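KLLA0E08119p (Kluyveromyces lactis, PDB 3VA7) probably carboxylates urea to allophanate with ATP, bicarbonate and biotin, this chain being the urea carboxylase part of a longer enzyme that also hydrolyses allophanate. Local coordinates at residues 687-695 and 702-710; 1176-1184 and 1215-1223. All blocks are in the same frame, centred on the assembly; numbering follows the deposited sequence.

Contact 1. Residues 687-695 and 702-710; sequences FNDKWKVHY and VRLIGPKPK
W691 lays its indole between P707 and L704 where strand 702-705 runs out into a loop. Its CB lies 4.1 Å from I705 O, the oxygen that accepts the K692 amide. With CG anti to the carbonyl carbon (chi1 -72°), the ring swings back over the partner chain. CE3 then meets L704 CB at 3.7 Å, and CZ3 comes up to G706 N. At the far rim CH2 lies 3.4 Å from P707 CD, the carbon that covers one face of the six-membered ring in a CH-pi contact. On the opposite face sits L704 CD1. The indole NE1 is bonded to F686 O, at the end of helix 680-688. G706 N and CA lie against CE3 and CZ3 with no side chain between.

Further along, the strands pair as an antiparallel hairpin. K692 and I705 are a hydrogen-bonded pair: K692 N gives a nearly straight bond to I705 O (2.7 Å), and I705 N answers to K692 O. H694 N also bonds R703 O, at 2.9 Å. R703 CG lies over the H694 imidazole face, 4.0 Å from the ring centroid, while I705 CG1 sits at its edge, 3.9 Å from H694 CD2. Bends at chi2 and chi3 then carry the R703 guanidinium to T739 OG1. The chemistry is therefore divided: backbone bonds set the register, rings and aliphatic carbons fill the interface, and the polar ends of H694, bonded to N696, and R703 find their partners elsewhere.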
# COMPACT_ATOMS: atom_id res chain seq x y z
N PHE A 687 -25.38 9.20 28.59
CA PHE A 687 -24.60 10.37 29.06
C PHE A 687 -24.36 10.35 30.58
O PHE A 687 -23.40 10.97 31.06
CB PHE A 687 -25.29 11.66 28.68
CG PHE A 687 -25.33 11.96 27.18
CD1 PHE A 687 -24.30 12.67 26.57
CD2 PHE A 687 -26.43 11.60 26.41
CE1 PHE A 687 -24.35 13.00 25.19
CE2 PHE A 687 -26.49 11.91 25.03
CZ PHE A 687 -25.45 12.61 24.41
N ASN A 688 -25.22 9.64 31.33
CA ASN A 688 -25.04 9.51 32.77
C ASN A 688 -23.96 8.50 33.15
O ASN A 688 -23.11 8.82 33.97
CB ASN A 688 -26.35 9.16 33.49
CG ASN A 688 -27.42 10.28 33.43
OD1 ASN A 688 -27.15 11.43 33.00
ND2 ASN A 688 -28.64 9.94 33.86
N ASP A 689 -23.99 7.29 32.57
CA ASP A 689 -22.98 6.25 32.88
C ASP A 689 -21.59 6.42 32.24
O ASP A 689 -21.42 7.19 31.29
CB ASP A 689 -23.51 4.84 32.60
CG ASP A 689 -24.82 4.59 33.29
OD1 ASP A 689 -25.47 3.55 32.97
OD2 ASP A 689 -25.23 5.45 34.12
N LYS A 690 -20.62 5.71 32.82
CA LYS A 690 -19.28 5.70 32.31
C LYS A 690 -19.13 4.51 31.41
O LYS A 690 -19.84 3.52 31.55
CB LYS A 690 -18.25 5.63 33.44
CG LYS A 690 -18.35 6.81 34.33
CD LYS A 690 -17.04 7.38 34.69
CE LYS A 690 -17.09 7.92 36.15
NZ LYS A 690 -15.77 8.51 36.59
N TRP A 691 -18.21 4.64 30.47
CA TRP A 691 -17.94 3.62 29.47
C TRP A 691 -16.52 3.16 29.68
O TRP A 691 -15.63 4.00 29.91
CB TRP A 691 -18.06 4.22 28.07
CG TRP A 691 -19.48 4.51 27.68
CD1 TRP A 691 -20.17 5.72 27.82
CD2 TRP A 691 -20.41 3.59 27.12
NE1 TRP A 691 -21.46 5.57 27.36
CE2 TRP A 691 -21.63 4.28 26.93
CE3 TRP A 691 -20.32 2.24 26.75
CZ2 TRP A 691 -22.76 3.66 26.39
CZ3 TRP A 691 -21.44 1.62 26.24
CH2 TRP A 691 -22.65 2.32 26.05
N LYS A 692 -16.31 1.84 29.58
CA LYS A 692 -14.99 1.26 29.73
C LYS A 692 -14.41 0.92 28.34
O LYS A 692 -15.10 0.33 27.51
CB LYS A 692 -15.14 0.01 30.59
CG LYS A 692 -13.89 -0.55 31.26
CD LYS A 692 -14.35 -1.36 32.49
CE LYS A 692 -13.26 -1.56 33.58
NZ LYS A 692 -12.43 -0.35 33.99
N VAL A 693 -13.16 1.28 28.11
CA VAL A 693 -12.48 0.97 26.87
C VAL A 693 -12.08 -0.52 26.73
O VAL A 693 -11.36 -1.08 27.59
CB VAL A 693 -11.20 1.81 26.76
CG1 VAL A 693 -10.46 1.52 25.42
CG2 VAL A 693 -11.53 3.26 26.88
N HIS A 694 -12.49 -1.13 25.62
CA HIS A 694 -12.43 -2.59 25.35
C HIS A 694 -11.11 -2.99 24.67
O HIS A 694 -10.52 -2.19 23.92
CB HIS A 694 -13.63 -2.90 24.46
CG HIS A 694 -13.79 -4.34 24.04
ND1 HIS A 694 -12.87 -5.00 23.26
CD2 HIS A 694 -14.83 -5.20 24.21
CE1 HIS A 694 -13.32 -6.22 23.00
NE2 HIS A 694 -14.51 -6.36 23.56
N TYR A 695 -10.65 -4.21 24.91
CA TYR A 695 -9.32 -4.63 24.40
C TYR A 695 -9.20 -4.52 22.85
O TYR A 695 -8.12 -4.24 22.32
CB TYR A 695 -8.94 -6.06 24.89
CG TYR A 695 -9.79 -7.13 24.27
CD1 TYR A 695 -9.46 -7.69 23.03
CD2 TYR A 695 -10.96 -7.52 24.88
CE1 TYR A 695 -10.30 -8.66 22.44
CE2 TYR A 695 -11.79 -8.48 24.33
CZ TYR A 695 -11.46 -9.06 23.12
OH TYR A 695 -12.31 -10.03 22.61
N VAL A 702 -12.42 2.78 18.58
CA VAL A 702 -12.16 2.46 19.95
C VAL A 702 -13.42 1.90 20.53
O VAL A 702 -14.41 2.57 20.63
CB VAL A 702 -11.63 3.71 20.71
CG1 VAL A 702 -11.67 3.52 22.23
CG2 VAL A 702 -10.17 4.01 20.20
N ARG A 703 -13.39 0.61 20.84
CA ARG A 703 -14.58 -0.10 21.30
C ARG A 703 -14.91 0.15 22.82
O ARG A 703 -14.01 0.35 23.66
CB ARG A 703 -14.42 -1.58 20.92
CG ARG A 703 -15.51 -2.51 21.39
CD ARG A 703 -16.82 -2.28 20.64
NE ARG A 703 -16.76 -2.79 19.27
CZ ARG A 703 -17.81 -2.83 18.46
NH1 ARG A 703 -18.98 -2.33 18.85
NH2 ARG A 703 -17.69 -3.32 17.24
N LEU A 704 -16.19 0.18 23.17
CA LEU A 704 -16.59 0.61 24.54
C LEU A 704 -17.41 -0.46 25.22
O LEU A 704 -18.17 -1.18 24.56
CB LEU A 704 -17.39 1.92 24.50
CG LEU A 704 -16.68 3.15 23.88
CD1 LEU A 704 -17.59 4.33 23.80
CD2 LEU A 704 -15.39 3.54 24.60
N ILE A 705 -17.25 -0.59 26.53
CA ILE A 705 -18.09 -1.47 27.31
C ILE A 705 -18.95 -0.59 28.22
O ILE A 705 -18.43 0.26 28.94
CB ILE A 705 -17.25 -2.47 28.18
CG1 ILE A 705 -16.23 -3.26 27.31
CG2 ILE A 705 -18.19 -3.46 28.90
CD1 ILE A 705 -14.89 -3.64 27.99
N GLY A 706 -20.26 -0.79 28.18
CA GLY A 706 -21.16 -0.15 29.12
C GLY A 706 -22.60 -0.58 28.95
O GLY A 706 -22.89 -1.69 28.48
N PRO A 707 -23.52 0.30 29.30
CA PRO A 707 -24.93 -0.13 29.39
C PRO A 707 -25.49 -0.50 28.05
O PRO A 707 -25.15 0.11 27.06
CB PRO A 707 -25.65 1.10 29.93
CG PRO A 707 -24.72 2.32 29.54
CD PRO A 707 -23.33 1.77 29.35
N LYS A 708 -26.39 -1.47 28.02
CA LYS A 708 -26.93 -2.01 26.79
C LYS A 708 -28.09 -1.17 26.35
O LYS A 708 -28.80 -0.68 27.16
CB LYS A 708 -27.35 -3.47 27.00
CG LYS A 708 -26.18 -4.38 27.43
CD LYS A 708 -24.91 -4.27 26.51
CE LYS A 708 -23.65 -4.90 27.14
NZ LYS A 708 -23.90 -6.29 27.71
N PRO A 709 -28.30 -0.99 25.04
CA PRO A 709 -29.38 -0.06 24.57
C PRO A 709 -30.81 -0.54 24.72
O PRO A 709 -31.08 -1.74 24.69
CB PRO A 709 -29.08 0.14 23.07
CG PRO A 709 -27.67 -0.33 22.89
CD PRO A 709 -27.42 -1.40 23.94
N LYS A 710 -31.72 0.42 24.85
CA LYS A 710 -33.11 0.09 24.79
C LYS A 710 -33.61 0.76 23.54
O LYS A 710 -33.51 1.98 23.39
CB LYS A 710 -33.86 0.55 26.05
CG LYS A 710 -33.14 0.33 27.37
CD LYS A 710 -33.90 0.97 28.50
CE LYS A 710 -33.92 0.07 29.72
NZ LYS A 710 -32.72 0.24 30.53

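Contact 2. Residues 1176-1184 and 1215-1223; sequences GRFWKPVAA and VYKILHKNG
F1178 turns its CG anti to the backbone N (chi1 -177°), and this brings the phenyl ring against the loop at H1220-N1222, which follows strand 1215-1218. The loop backbone sets H1220 CB 3.4 Å from F1178 CD1, while chi1 of -48° turns the imidazole away. H1220 O and K1221 N both lie over one face of the phenyl, the oxygen 3.4 Å from CZ. An alanine in place of F1178 would remove the ring that H1220 CB and the H1220-K1221 backbone rest on, and would probably leave that loop freer to shift.

The F1178 carbonyl takes the G1223 amide at 2.9 Å (F1178 O to G1223 N), with N-H...O at 164°. G1223 has a positive phi, a conformation suited to glycine, and its CA sits centrally over the R1177 guanidinium, 3.6 Å from CZ; that group also bonds E948 O through NH1. Farther along, A1183 CB meets V1215 CG2 at 4.0 Å, and P1181 packs loosely on I1218 CD1. Strands 1176-1181 and 1213-1218 belong to different four-stranded antiparallel sheets, facing each other as in the flattened beta barrel of biotinyl carrier domains.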
# COMPACT_ATOMS: atom_id res chain seq x y z
N GLY A 1176 -5.94 -8.73 26.01
CA GLY A 1176 -6.69 -9.35 24.95
C GLY A 1176 -7.41 -10.55 25.48
O GLY A 1176 -7.26 -10.87 26.67
N ARG A 1177 -8.22 -11.18 24.63
CA ARG A 1177 -8.98 -12.37 24.97
C ARG A 1177 -8.32 -13.55 24.31
O ARG A 1177 -7.99 -13.49 23.11
CB ARG A 1177 -10.40 -12.26 24.41
CG ARG A 1177 -11.40 -13.40 24.80
CD ARG A 1177 -12.78 -13.04 24.25
NE ARG A 1177 -13.69 -14.17 23.98
CZ ARG A 1177 -13.41 -15.24 23.22
NH1 ARG A 1177 -12.19 -15.43 22.64
NH2 ARG A 1177 -14.39 -16.15 23.06
N PHE A 1178 -8.16 -14.65 25.08
CA PHE A 1178 -7.39 -15.82 24.63
C PHE A 1178 -8.11 -16.51 23.52
O PHE A 1178 -9.27 -16.91 23.65
CB PHE A 1178 -7.14 -16.77 25.80
CG PHE A 1178 -6.29 -17.98 25.46
CD1 PHE A 1178 -4.95 -18.04 25.86
CD2 PHE A 1178 -6.84 -19.08 24.77
CE1 PHE A 1178 -4.17 -19.17 25.59
CE2 PHE A 1178 -6.06 -20.19 24.48
CZ PHE A 1178 -4.73 -20.24 24.92
N TRP A 1179 -7.40 -16.66 22.42
CA TRP A 1179 -7.98 -17.20 21.21
C TRP A 1179 -7.83 -18.71 21.17
O TRP A 1179 -8.83 -19.44 21.23
CB TRP A 1179 -7.28 -16.56 20.02
CG TRP A 1179 -7.86 -16.91 18.65
CD1 TRP A 1179 -8.63 -17.99 18.32
CD2 TRP A 1179 -7.65 -16.18 17.43
NE1 TRP A 1179 -8.95 -17.95 16.98
CE2 TRP A 1179 -8.35 -16.86 16.41
CE3 TRP A 1179 -6.96 -15.00 17.11
CZ2 TRP A 1179 -8.37 -16.42 15.08
CZ3 TRP A 1179 -7.00 -14.54 15.77
CH2 TRP A 1179 -7.70 -15.27 14.77
N LYS A 1180 -6.57 -19.17 21.10
CA LYS A 1180 -6.24 -20.59 20.90
C LYS A 1180 -4.73 -20.83 21.15
O LYS A 1180 -3.91 -19.88 20.99
CB LYS A 1180 -6.64 -21.06 19.49
CG LYS A 1180 -5.82 -20.40 18.37
CD LYS A 1180 -6.13 -20.97 17.03
CE LYS A 1180 -5.90 -19.92 15.97
NZ LYS A 1180 -6.62 -20.31 14.76
N PRO A 1181 -4.35 -22.06 21.54
CA PRO A 1181 -2.90 -22.25 21.73
C PRO A 1181 -2.21 -22.59 20.42
O PRO A 1181 -2.87 -23.03 19.51
CB PRO A 1181 -2.84 -23.43 22.70
CG PRO A 1181 -4.08 -24.24 22.40
CD PRO A 1181 -5.12 -23.28 21.87
N VAL A 1182 -0.91 -22.35 20.32
CA VAL A 1182 -0.15 -22.82 19.16
C VAL A 1182 0.49 -24.21 19.43
O VAL A 1182 0.25 -25.17 18.68
CB VAL A 1182 0.97 -21.82 18.76
CG1 VAL A 1182 1.89 -22.41 17.61
CG2 VAL A 1182 0.34 -20.48 18.39
N ALA A 1183 1.28 -24.29 20.49
CA ALA A 1183 1.96 -25.51 20.84
C ALA A 1183 1.16 -26.31 21.87
O ALA A 1183 0.28 -25.75 22.57
CB ALA A 1183 3.29 -25.18 21.35
N ALA A 1184 1.44 -27.61 21.96
CA ALA A 1184 0.82 -28.47 23.00
C ALA A 1184 1.75 -28.59 24.20
O ALA A 1184 2.97 -28.43 24.05
CB ALA A 1184 0.47 -29.85 22.42
N VAL A 1215 7.39 -27.02 26.35
CA VAL A 1215 6.23 -26.35 26.94
C VAL A 1215 5.76 -27.09 28.17
O VAL A 1215 5.21 -28.18 28.08
CB VAL A 1215 5.05 -26.21 25.94
CG1 VAL A 1215 3.94 -25.33 26.54
CG2 VAL A 1215 5.57 -25.67 24.61
N TYR A 1216 5.97 -26.48 29.33
CA TYR A 1216 5.57 -27.13 30.58
C TYR A 1216 4.11 -26.91 30.93
O TYR A 1216 3.41 -27.86 31.26
CB TYR A 1216 6.49 -26.75 31.77
CG TYR A 1216 6.12 -27.44 33.09
CD1 TYR A 1216 5.89 -28.84 33.16
CD2 TYR A 1216 5.99 -26.70 34.28
CE1 TYR A 1216 5.52 -29.46 34.37
CE2 TYR A 1216 5.64 -27.32 35.49
CZ TYR A 1216 5.41 -28.68 35.54
OH TYR A 1216 5.06 -29.25 36.74
N LYS A 1217 3.67 -25.65 30.88
CA LYS A 1217 2.27 -25.30 31.12
C LYS A 1217 1.80 -24.12 30.26
O LYS A 1217 2.57 -23.19 29.97
CB LYS A 1217 2.03 -25.01 32.60
CG LYS A 1217 0.54 -24.94 33.01
CD LYS A 1217 0.38 -24.23 34.35
CE LYS A 1217 -0.83 -24.74 35.10
NZ LYS A 1217 -0.90 -24.03 36.42
N ILE A 1218 0.53 -24.20 29.87
CA ILE A 1218 -0.18 -23.15 29.16
C ILE A 1218 -1.36 -22.72 30.02
O ILE A 1218 -2.30 -23.51 30.25
CB ILE A 1218 -0.65 -23.67 27.79
CG1 ILE A 1218 0.48 -23.58 26.78
CG2 ILE A 1218 -1.81 -22.83 27.25
CD1 ILE A 1218 0.22 -24.40 25.57
N LEU A 1219 -1.33 -21.46 30.46
CA LEU A 1219 -2.32 -20.97 31.45
C LEU A 1219 -3.81 -20.87 31.00
O LEU A 1219 -4.69 -21.22 31.76
CB LEU A 1219 -1.87 -19.66 32.11
CG LEU A 1219 -0.79 -19.61 33.23
CD1 LEU A 1219 -1.39 -19.97 34.62
CD2 LEU A 1219 0.46 -20.43 32.91
N HIS A 1220 -4.10 -20.40 29.78
CA HIS A 1220 -5.53 -20.10 29.50
C HIS A 1220 -6.25 -21.03 28.52
O HIS A 1220 -5.64 -21.77 27.76
CB HIS A 1220 -5.73 -18.63 29.12
CG HIS A 1220 -5.05 -17.67 30.04
ND1 HIS A 1220 -3.70 -17.41 29.97
CD2 HIS A 1220 -5.52 -16.93 31.07
CE1 HIS A 1220 -3.37 -16.54 30.91
NE2 HIS A 1220 -4.46 -16.22 31.58
N LYS A 1221 -7.57 -21.00 28.58
CA LYS A 1221 -8.38 -21.60 27.55
C LYS A 1221 -9.12 -20.54 26.70
O LYS A 1221 -9.15 -19.37 27.03
CB LYS A 1221 -9.26 -22.67 28.18
CG LYS A 1221 -8.35 -23.84 28.77
CD LYS A 1221 -8.99 -25.30 28.78
CE LYS A 1221 -9.73 -25.66 30.12
NZ LYS A 1221 -8.85 -26.37 31.12
N ASN A 1222 -9.63 -20.94 25.54
CA ASN A 1222 -10.35 -20.04 24.67
C ASN A 1222 -11.38 -19.31 25.49
O ASN A 1222 -12.08 -19.94 26.31
CB ASN A 1222 -11.06 -20.83 23.59
CG ASN A 1222 -12.04 -20.00 22.80
OD1 ASN A 1222 -11.65 -19.24 21.91
ND2 ASN A 1222 -13.32 -20.14 23.11
N GLY A 1223 -11.45 -17.99 25.30
CA GLY A 1223 -12.38 -17.15 26.03
C GLY A 1223 -11.87 -16.44 27.28
O GLY A 1223 -12.56 -15.59 27.80

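Contact 1 belongs to the carboxyltransferase part and contact 2 to the biotin carrier, and the two meet although their centres lie 28 Å apart. Y695, where the chain turns a corner, packs OH on R1177 CB (3.5 Å) and CD1 on G1176 CA (3.8 Å), and its backbone bonds to that of M1201, next to K1202 in the biotin pocket. This placement is consistent with the carrier presenting its biotin to the carboxyltransferase site. From contact 1 the R703 side chain comes within about 4 Å of the bound biotin group at its nearest atoms, whereas that of R1177 in contact 2 stays about 13 Å away. G1042 lines both the biotin and the urea pockets, consistent with carboxyl transfer between them.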